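Local coordinates for protein transcription regulator, Crp family (Thermus thermophilus, PDB 4EV0) that activates transcription from a set of promoters in a cAMP-dependent manner, working as a homodimer that binds DNA through winged helix-turn-helix domains, at residues F139-L150 with V180-E190; L158-H166 with G196-E204. All coordinates share one frame; numbering follows the deposited sequence.

Both contacts belong to the C-terminal winged helix-turn-helix domain, and they illustrate how a small domain joins a helical core to a sheet. Contact 1 crosses helix 139-154 with helix 177-189, the second helix of the predicted DNA-binding motif; contact 2 pairs strand 161-163 with strand 199-202, which also forms the wing hairpin with strand 193-196. Their centres lie about 13 Å apart. Along the chain the segments alternate, 139-150, 158-166, 180-190, 196-204, so the two contacts interleave, each pairing segments separated by one segment of the other. They also touch: His166 meets Ser181 and Leu184, and Leu150 meets Val200, which joins helices and sheet in one core.

Contact 1: F139-L150 with V180-E190; sequences FEEARNRVAYAL and VSRVLHALAEE
Val183 enters helix 139-150 as a knob among Phe139, Ala142, Arg143 and Val146. Its CB lies 4.1 Å from Val146 CG1; beyond it the two branches part. CG1, anti to the backbone N (chi1 169°), meets Val146 tip to tip, 3.6 Å from its CG1, while CG2 rests on the backbone of Arg143, 4.0 Å from its CA. The helix axes cross at -80°, and Val183 sits near the crossing. On one side Leu150 CD1 reaches Leu187 CD1 end to end and Leu184 CD2 at a slant. On the other the Phe139 ring presents its edge to Ala186 CB, and its CD1 lies 3.8 Å from Arg182 NH2, over one face of that guanidinium. The extended chain of Arg143 grips Glu190 side-on: NH2 reaches OE2 at 2.9 Å, nearly in the guanidinium plane, and NE reaches OE1 at 3.2 Å from a more tilted position. Both oxygens use syn lone pairs. Arg143 NH2 also bonds the backbone O of Ala216. The contact thus pairs an apolar centre with a two-pronged ion pair at its exposed margin, and would be expected to hold helix 177-189, which carries part of the predicted DNA-binding motif, against helix 139-154.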
loop_
_atom_site.group_PDB
_atom_site.type_symbol
_atom_site.label_atom_id
_atom_site.label_comp_id
_atom_site.label_asym_id
_atom_site.label_seq_id
_atom_site.Cartn_x
_atom_site.Cartn_y
_atom_site.Cartn_z
ATOM N N PHE B 139 -5.994 -2.653 16.734
ATOM C CA PHE B 139 -5.387 -2.983 18.013
ATOM C C PHE B 139 -5.922 -4.312 18.519
ATOM O O PHE B 139 -5.170 -5.155 19.009
ATOM C CB PHE B 139 -5.660 -1.905 19.057
ATOM C CG PHE B 139 -5.227 -2.298 20.446
ATOM C CD1 PHE B 139 -3.930 -2.067 20.871
ATOM C CD2 PHE B 139 -6.116 -2.914 21.322
ATOM C CE1 PHE B 139 -3.530 -2.431 22.144
ATOM C CE2 PHE B 139 -5.721 -3.286 22.599
ATOM C CZ PHE B 139 -4.432 -3.041 23.008
ATOM N N GLU B 140 -7.228 -4.480 18.400
ATOM C CA GLU B 140 -7.904 -5.663 18.903
ATOM C C GLU B 140 -7.335 -6.977 18.349
ATOM O O GLU B 140 -7.036 -7.905 19.109
ATOM C CB GLU B 140 -9.393 -5.560 18.584
ATOM C CG GLU B 140 -10.181 -6.833 18.831
ATOM C CD GLU B 140 -11.533 -6.833 18.112
ATOM O OE1 GLU B 140 -11.661 -6.149 17.060
ATOM O OE2 GLU B 140 -12.465 -7.520 18.600
ATOM N N GLU B 141 -7.200 -7.053 17.027
ATOM C CA GLU B 141 -6.655 -8.241 16.383
ATOM C C GLU B 141 -5.148 -8.399 16.674
ATOM O O GLU B 141 -4.645 -9.525 16.845
ATOM C CB GLU B 141 -6.886 -8.181 14.885
ATOM C CG GLU B 141 -8.332 -8.219 14.471
ATOM C CD GLU B 141 -8.534 -7.719 13.048
ATOM O OE1 GLU B 141 -8.933 -8.535 12.191
ATOM O OE2 GLU B 141 -8.279 -6.518 12.795
ATOM N N ALA B 142 -4.443 -7.273 16.740
ATOM C CA ALA B 142 -3.055 -7.286 17.173
ATOM C C ALA B 142 -2.947 -7.966 18.550
ATOM O O ALA B 142 -2.073 -8.790 18.770
ATOM C CB ALA B 142 -2.477 -5.856 17.191
ATOM N N ARG B 143 -3.876 -7.650 19.445
ATOM C CA ARG B 143 -3.894 -8.207 20.794
ATOM C C ARG B 143 -4.010 -9.740 20.787
ATOM O O ARG B 143 -3.197 -10.429 21.399
ATOM C CB ARG B 143 -5.036 -7.566 21.583
ATOM C CG ARG B 143 -5.119 -7.988 23.019
ATOM C CD ARG B 143 -5.909 -6.959 23.829
ATOM N NE ARG B 143 -6.225 -7.466 25.161
ATOM C CZ ARG B 143 -7.307 -8.188 25.433
ATOM N NH1 ARG B 143 -8.178 -8.463 24.462
ATOM N NH2 ARG B 143 -7.523 -8.625 26.672
ATOM N N ASN B 144 -5.009 -10.259 20.073
ATOM C CA ASN B 144 -5.153 -11.698 19.839
ATOM C C ASN B 144 -3.866 -12.350 19.308
ATOM O O ASN B 144 -3.429 -13.389 19.799
ATOM C CB ASN B 144 -6.253 -11.969 18.801
ATOM C CG ASN B 144 -7.617 -11.403 19.199
ATOM O OD1 ASN B 144 -8.290 -10.765 18.388
ATOM N ND2 ASN B 144 -8.034 -11.657 20.432
ATOM N N ARG B 145 -3.289 -11.745 18.277
ATOM C CA ARG B 145 -2.131 -12.304 17.600
ATOM C C ARG B 145 -0.886 -12.335 18.488
ATOM O O ARG B 145 -0.112 -13.292 18.449
ATOM C CB ARG B 145 -1.858 -11.529 16.304
ATOM C CG ARG B 145 -2.935 -11.764 15.256
ATOM C CD ARG B 145 -2.636 -11.150 13.910
ATOM N NE ARG B 145 -3.784 -11.352 13.031
ATOM C CZ ARG B 145 -3.808 -11.041 11.738
ATOM N NH1 ARG B 145 -2.730 -10.512 11.154
ATOM N NH2 ARG B 145 -4.914 -11.260 11.027
ATOM N N VAL B 146 -0.711 -11.295 19.296
ATOM C CA VAL B 146 0.405 -11.241 20.221
ATOM C C VAL B 146 0.210 -12.246 21.364
ATOM O O VAL B 146 1.150 -12.936 21.741
ATOM C CB VAL B 146 0.632 -9.802 20.723
ATOM C CG1 VAL B 146 1.683 -9.764 21.815
ATOM C CG2 VAL B 146 1.037 -8.905 19.539
ATOM N N ALA B 147 -1.017 -12.349 21.874
ATOM C CA ALA B 147 -1.347 -13.329 22.899
ATOM C C ALA B 147 -1.051 -14.727 22.367
ATOM O O ALA B 147 -0.400 -15.519 23.036
ATOM C CB ALA B 147 -2.804 -13.203 23.319
ATOM N N TYR B 148 -1.493 -15.014 21.146
ATOM C CA TYR B 148 -1.269 -16.320 20.525
ATOM C C TYR B 148 0.215 -16.649 20.387
ATOM O O TYR B 148 0.629 -17.786 20.631
ATOM C CB TYR B 148 -1.907 -16.336 19.148
ATOM C CG TYR B 148 -1.730 -17.613 18.342
ATOM C CD1 TYR B 148 -2.330 -18.806 18.742
ATOM C CD2 TYR B 148 -1.000 -17.606 17.149
ATOM C CE1 TYR B 148 -2.193 -19.967 17.989
ATOM C CE2 TYR B 148 -0.860 -18.752 16.387
ATOM C CZ TYR B 148 -1.462 -19.930 16.805
ATOM O OH TYR B 148 -1.317 -21.070 16.035
ATOM N N ALA B 149 1.009 -15.658 19.981
ATOM C CA ALA B 149 2.455 -15.817 19.932
ATOM C C ALA B 149 3.023 -16.264 21.298
ATOM O O ALA B 149 3.827 -17.199 21.384
ATOM C CB ALA B 149 3.114 -14.510 19.481
ATOM N N LEU B 150 2.609 -15.576 22.359
ATOM C CA LEU B 150 3.015 -15.908 23.718
ATOM C C LEU B 150 2.544 -17.317 24.084
ATOM O O LEU B 150 3.278 -18.095 24.694
ATOM C CB LEU B 150 2.400 -14.903 24.688
ATOM C CG LEU B 150 3.019 -13.513 24.710
ATOM C CD1 LEU B 150 2.206 -12.558 25.589
ATOM C CD2 LEU B 150 4.460 -13.626 25.181
ATOM N N VAL B 180 3.659 -4.637 19.364
ATOM C CA VAL B 180 3.947 -5.652 20.369
ATOM C C VAL B 180 4.162 -5.003 21.734
ATOM O O VAL B 180 3.650 -5.501 22.753
ATOM C CB VAL B 180 5.155 -6.568 19.991
ATOM C CG1 VAL B 180 5.786 -7.195 21.246
ATOM C CG2 VAL B 180 4.717 -7.668 19.020
ATOM N N SER B 181 4.882 -3.882 21.753
ATOM C CA SER B 181 5.099 -3.179 23.015
ATOM C C SER B 181 3.784 -2.606 23.512
ATOM O O SER B 181 3.476 -2.684 24.698
ATOM C CB SER B 181 6.163 -2.080 22.897
ATOM O OG SER B 181 7.416 -2.627 22.532
ATOM N N ARG B 182 3.005 -2.042 22.598
ATOM C CA ARG B 182 1.690 -1.515 22.945
ATOM C C ARG B 182 0.804 -2.603 23.547
ATOM O O ARG B 182 0.164 -2.397 24.573
ATOM C CB ARG B 182 1.010 -0.912 21.717
ATOM C CG ARG B 182 1.645 0.373 21.205
ATOM C CD ARG B 182 0.870 0.919 19.993
ATOM N NE ARG B 182 -0.545 1.158 20.303
ATOM C CZ ARG B 182 -1.518 1.204 19.395
ATOM N NH1 ARG B 182 -1.233 1.014 18.109
ATOM N NH2 ARG B 182 -2.777 1.429 19.772
ATOM N N VAL B 183 0.779 -3.761 22.897
ATOM C CA VAL B 183 -0.016 -4.887 23.372
ATOM C C VAL B 183 0.476 -5.435 24.708
ATOM O O VAL B 183 -0.321 -5.705 25.609
ATOM C CB VAL B 183 -0.049 -6.037 22.343
ATOM C CG1 VAL B 183 -0.646 -7.304 22.974
ATOM C CG2 VAL B 183 -0.838 -5.618 21.112
ATOM N N LEU B 184 1.791 -5.589 24.838
ATOM C CA LEU B 184 2.379 -6.076 26.079
ATOM C C LEU B 184 2.107 -5.140 27.248
ATOM O O LEU B 184 1.877 -5.591 28.369
ATOM C CB LEU B 184 3.878 -6.293 25.911
ATOM C CG LEU B 184 4.251 -7.559 25.150
ATOM C CD1 LEU B 184 5.754 -7.612 24.932
ATOM C CD2 LEU B 184 3.749 -8.785 25.930
ATOM N N HIS B 185 2.116 -3.838 26.996
ATOM C CA HIS B 185 1.811 -2.907 28.072
ATOM C C HIS B 185 0.346 -3.007 28.511
ATOM O O HIS B 185 0.053 -2.970 29.707
ATOM C CB HIS B 185 2.263 -1.486 27.728
ATOM C CG HIS B 185 3.751 -1.310 27.816
ATOM N ND1 HIS B 185 4.436 -1.367 29.015
ATOM C CD2 HIS B 185 4.689 -1.121 26.857
ATOM C CE1 HIS B 185 5.727 -1.197 28.791
ATOM N NE2 HIS B 185 5.909 -1.048 27.490
ATOM N N ALA B 186 -0.558 -3.189 27.550
ATOM C CA ALA B 186 -1.962 -3.463 27.867
ATOM C C ALA B 186 -2.148 -4.807 28.596
ATOM O O ALA B 186 -2.925 -4.896 29.548
ATOM C CB ALA B 186 -2.821 -3.399 26.619
ATOM N N LEU B 187 -1.426 -5.842 28.159
ATOM C CA LEU B 187 -1.483 -7.150 28.823
ATOM C C LEU B 187 -0.940 -7.107 30.247
ATOM O O LEU B 187 -1.418 -7.837 31.112
ATOM C CB LEU B 187 -0.745 -8.218 28.014
ATOM C CG LEU B 187 -1.437 -8.671 26.726
ATOM C CD1 LEU B 187 -0.619 -9.709 25.960
ATOM C CD2 LEU B 187 -2.845 -9.206 27.033
ATOM N N ALA B 188 0.053 -6.253 30.491
ATOM C CA ALA B 188 0.587 -6.084 31.841
ATOM C C ALA B 188 -0.388 -5.321 32.745
ATOM O O ALA B 188 -0.561 -5.675 33.915
ATOM C CB ALA B 188 1.950 -5.397 31.814
ATOM N N GLU B 189 -1.017 -4.284 32.192
ATOM C CA GLU B 189 -2.068 -3.526 32.883
ATOM C C GLU B 189 -3.260 -4.412 33.283
ATOM O O GLU B 189 -3.929 -4.164 34.289
ATOM C CB GLU B 189 -2.532 -2.352 32.005
ATOM C CG GLU B 189 -3.748 -1.584 32.527
ATOM C CD GLU B 189 -3.986 -0.280 31.769
ATOM O OE1 GLU B 189 -2.987 0.346 31.346
ATOM O OE2 GLU B 189 -5.166 0.113 31.592
ATOM N N GLU B 190 -3.509 -5.451 32.491
ATOM C CA GLU B 190 -4.561 -6.420 32.784
ATOM C C GLU B 190 -4.082 -7.529 33.710
ATOM O O GLU B 190 -4.820 -8.459 34.001
ATOM C CB GLU B 190 -5.064 -7.056 31.493
ATOM C CG GLU B 190 -5.621 -6.077 30.483
ATOM C CD GLU B 190 -6.025 -6.768 29.198
ATOM O OE1 GLU B 190 -5.760 -6.204 28.111
ATOM O OE2 GLU B 190 -6.608 -7.878 29.279
#

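Contact 2: L158-H166 with G196-E204; sequences LGPLFQIRH and GPGTVEVRE. With SO4 (sulfate ion), chain I.
Val200 is the residue most deeply engaged here: its CG2 lies 4.0 Å from Ile164 CG2, the two side chains meeting at a slant, on the face of the sheet that Leu150 and Leu184 cover. Its backbone forms both bonds of a hydrogen-bonded antiparallel pair with Phe162, Phe162 N to Val200 O and Val200 N to Phe162 O, the latter at 3.1 Å. The Phe162 ring, with CG anti to its carbonyl carbon (chi1 -53°), turns its edge to Val202 CG2, 4.1 Å from CE2. Leu153 of helix 139-154 packs on Phe162 and Ile164. Strand 199-202 is central in the small three-stranded sheet of this winged helix-turn-helix fold, forming the wing hairpin with 193-196 and flanked on its other edge by 161-163. On the other face Leu161 CD1 slants over Glu201 CB at 3.6 Å and reaches Thr199 CB at 4.0 Å. Gly198, in the type II turn from Gly196 to Thr199, offers its O to Ile164 N at 3.0 Å, while its CA lies against one face of the Arg165 guanidinium. Arg165 NH1 is placed to bond O1 of a sulfate, probably from the crystallisation liquor, but the modelled ion sits too close to His166 N and its placement is doubtful. His166 NE2 meets a water that also lies within hydrogen-bonding distance of Gly196 O. With an alanine here, the water is likely to lose its ring partner and Ser181 OG its probable bond to ND1. Pro160 O, in a residue preceded by a cis peptide bond, accepts a hydrogen bond from Val202 N at 3.1 Å.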
loop_
_atom_site.group_PDB
_atom_site.type_symbol
_atom_site.label_atom_id
_atom_site.label_comp_id
_atom_site.label_asym_id
_atom_site.label_seq_id
_atom_site.Cartn_x
_atom_site.Cartn_y
_atom_site.Cartn_z
ATOM N N LEU B 158 8.262 -25.282 28.804
ATOM C CA LEU B 158 9.146 -24.695 29.806
ATOM C C LEU B 158 8.397 -23.597 30.548
ATOM O O LEU B 158 7.602 -23.887 31.446
ATOM C CB LEU B 158 10.388 -24.139 29.127
ATOM C CG LEU B 158 10.928 -25.130 28.087
ATOM C CD1 LEU B 158 11.472 -24.412 26.860
ATOM C CD2 LEU B 158 11.992 -26.052 28.705
ATOM N N GLY B 159 8.635 -22.346 30.155
ATOM C CA GLY B 159 7.886 -21.204 30.662
ATOM C C GLY B 159 7.801 -21.097 32.174
ATOM O O GLY B 159 8.528 -21.785 32.886
ATOM N N PRO B 160 6.943 -20.196 32.675
ATOM C CA PRO B 160 6.248 -19.185 31.867
ATOM C C PRO B 160 7.084 -17.906 31.785
ATOM O O PRO B 160 6.573 -16.859 31.381
ATOM C CB PRO B 160 4.982 -18.914 32.673
ATOM C CG PRO B 160 5.422 -19.110 34.113
ATOM C CD PRO B 160 6.499 -20.181 34.086
ATOM N N LEU B 161 8.347 -17.981 32.187
ATOM C CA LEU B 161 9.222 -16.823 32.090
ATOM C C LEU B 161 10.073 -16.930 30.832
ATOM O O LEU B 161 10.732 -17.946 30.607
ATOM C CB LEU B 161 10.118 -16.709 33.320
ATOM C CG LEU B 161 11.097 -15.531 33.275
ATOM C CD1 LEU B 161 10.340 -14.199 33.314
ATOM C CD2 LEU B 161 12.120 -15.624 34.401
ATOM N N PHE B 162 10.064 -15.893 30.004
ATOM C CA PHE B 162 10.807 -15.970 28.752
ATOM C C PHE B 162 11.836 -14.865 28.576
ATOM O O PHE B 162 11.567 -13.685 28.806
ATOM C CB PHE B 162 9.867 -16.012 27.551
ATOM C CG PHE B 162 8.827 -17.077 27.646
ATOM C CD1 PHE B 162 9.190 -18.416 27.648
ATOM C CD2 PHE B 162 7.482 -16.746 27.747
ATOM C CE1 PHE B 162 8.227 -19.413 27.753
ATOM C CE2 PHE B 162 6.519 -17.733 27.851
ATOM C CZ PHE B 162 6.888 -19.067 27.854
ATOM N N GLN B 163 13.028 -15.278 28.173
ATOM C CA GLN B 163 14.034 -14.353 27.701
ATOM C C GLN B 163 13.640 -14.058 26.262
ATOM O O GLN B 163 13.834 -14.892 25.372
ATOM C CB GLN B 163 15.416 -15.011 27.767
ATOM C CG GLN B 163 16.575 -14.042 27.752
ATOM C CD GLN B 163 17.323 -14.029 29.066
ATOM O OE1 GLN B 163 16.859 -14.601 30.060
ATOM N NE2 GLN B 163 18.487 -13.376 29.084
ATOM N N ILE B 164 13.048 -12.893 26.029
ATOM C CA ILE B 164 12.581 -12.583 24.686
ATOM C C ILE B 164 12.427 -11.082 24.439
ATOM O O ILE B 164 11.923 -10.347 25.290
ATOM C CB ILE B 164 11.301 -13.400 24.313
ATOM C CG1 ILE B 164 11.039 -13.314 22.806
ATOM C CG2 ILE B 164 10.071 -12.993 25.161
ATOM C CD1 ILE B 164 10.169 -14.436 22.290
ATOM N N ARG B 165 12.900 -10.627 23.283
ATOM C CA ARG B 165 12.816 -9.218 22.931
ATOM C C ARG B 165 11.458 -8.943 22.284
ATOM O O ARG B 165 10.839 -9.856 21.708
ATOM C CB ARG B 165 13.961 -8.841 21.985
ATOM C CG ARG B 165 15.365 -8.954 22.601
ATOM C CD ARG B 165 15.542 -7.918 23.690
ATOM N NE ARG B 165 16.753 -8.120 24.469
ATOM C CZ ARG B 165 17.154 -7.295 25.433
ATOM N NH1 ARG B 165 16.443 -6.213 25.721
ATOM N NH2 ARG B 165 18.275 -7.539 26.107
ATOM N N HIS B 166 10.975 -7.707 22.365
ATOM C CA HIS B 166 9.719 -7.382 21.701
ATOM C C HIS B 166 9.815 -7.645 20.199
ATOM O O HIS B 166 8.824 -8.033 19.575
ATOM C CB HIS B 166 9.289 -5.936 21.970
ATOM C CG HIS B 166 8.953 -5.660 23.404
ATOM N ND1 HIS B 166 8.460 -4.448 23.834
ATOM C CD2 HIS B 166 9.058 -6.437 24.509
ATOM C CE1 HIS B 166 8.275 -4.487 25.143
ATOM N NE2 HIS B 166 8.635 -5.682 25.579
ATOM N N GLY B 196 9.946 -7.356 32.230
ATOM C CA GLY B 196 11.199 -6.932 32.815
ATOM C C GLY B 196 12.193 -6.738 31.695
ATOM O O GLY B 196 11.873 -7.007 30.529
ATOM N N PRO B 197 13.403 -6.274 32.037
ATOM C CA PRO B 197 14.495 -6.093 31.073
ATOM C C PRO B 197 14.737 -7.371 30.267
ATOM O O PRO B 197 15.304 -8.338 30.787
ATOM C CB PRO B 197 15.700 -5.798 31.972
ATOM C CG PRO B 197 15.098 -5.179 33.193
ATOM C CD PRO B 197 13.795 -5.895 33.404
ATOM N N GLY B 198 14.283 -7.370 29.016
ATOM C CA GLY B 198 14.418 -8.527 28.148
ATOM C C GLY B 198 13.610 -9.765 28.531
ATOM O O GLY B 198 13.965 -10.869 28.102
ATOM N N THR B 199 12.533 -9.599 29.313
ATOM C CA THR B 199 11.711 -10.734 29.741
ATOM C C THR B 199 10.196 -10.480 29.743
ATOM O O THR B 199 9.706 -9.382 30.078
ATOM C CB THR B 199 12.084 -11.256 31.166
ATOM O OG1 THR B 199 11.796 -10.248 32.143
ATOM C CG2 THR B 199 13.554 -11.696 31.268
ATOM N N VAL B 200 9.455 -11.523 29.384
ATOM C CA VAL B 200 8.021 -11.515 29.517
ATOM C C VAL B 200 7.607 -12.740 30.322
ATOM O O VAL B 200 7.909 -13.873 29.944
ATOM C CB VAL B 200 7.316 -11.544 28.149
ATOM C CG1 VAL B 200 5.802 -11.455 28.339
ATOM C CG2 VAL B 200 7.814 -10.404 27.267
ATOM N N GLU B 201 6.931 -12.509 31.439
ATOM C CA GLU B 201 6.422 -13.596 32.257
ATOM C C GLU B 201 4.892 -13.645 32.188
ATOM O O GLU B 201 4.209 -12.665 32.485
ATOM C CB GLU B 201 6.894 -13.438 33.702
ATOM C CG GLU B 201 6.072 -14.224 34.733
ATOM C CD GLU B 201 6.656 -14.148 36.149
ATOM O OE1 GLU B 201 7.535 -13.290 36.404
ATOM O OE2 GLU B 201 6.233 -14.956 37.008
ATOM N N VAL B 202 4.366 -14.790 31.771
ATOM C CA VAL B 202 2.933 -15.026 31.749
ATOM C C VAL B 202 2.462 -15.352 33.171
ATOM O O VAL B 202 3.067 -16.185 33.850
ATOM C CB VAL B 202 2.607 -16.186 30.796
ATOM C CG1 VAL B 202 1.091 -16.479 30.758
ATOM C CG2 VAL B 202 3.169 -15.881 29.406
ATOM N N ARG B 203 1.404 -14.675 33.621
ATOM C CA ARG B 203 0.888 -14.848 34.984
ATOM C C ARG B 203 -0.367 -15.696 34.939
ATOM O O ARG B 203 -0.523 -16.660 35.692
ATOM C CB ARG B 203 0.527 -13.492 35.591
ATOM C CG ARG B 203 1.633 -12.470 35.495
ATOM C CD ARG B 203 2.806 -12.873 36.372
ATOM N NE ARG B 203 2.514 -12.668 37.789
ATOM C CZ ARG B 203 3.323 -13.044 38.777
ATOM N NH1 ARG B 203 4.470 -13.653 38.501
ATOM N NH2 ARG B 203 2.987 -12.817 40.041
ATOM N N GLU B 204 -1.249 -15.303 34.021
ATOM C CA GLU B 204 -2.541 -15.919 33.814
ATOM C C GLU B 204 -2.587 -16.622 32.473
ATOM O O GLU B 204 -3.083 -16.061 31.511
ATOM C CB GLU B 204 -3.606 -14.829 33.817
ATOM C CG GLU B 204 -3.492 -13.873 34.983
ATOM C CD GLU B 204 -3.921 -14.502 36.299
ATOM O OE1 GLU B 204 -3.273 -15.478 36.751
ATOM O OE2 GLU B 204 -4.917 -14.015 36.880
HETATM S S SO4 I . 12.565 -5.224 24.457
HETATM O O1 SO4 I . 13.977 -4.831 24.461
HETATM O O2 SO4 I . 12.350 -6.200 23.397
HETATM O O3 SO4 I . 12.226 -5.822 25.744
HETATM O O4 SO4 I . 11.718 -4.054 24.202
HETATM O O HOH W 1 10.133 -6.768 28.032
#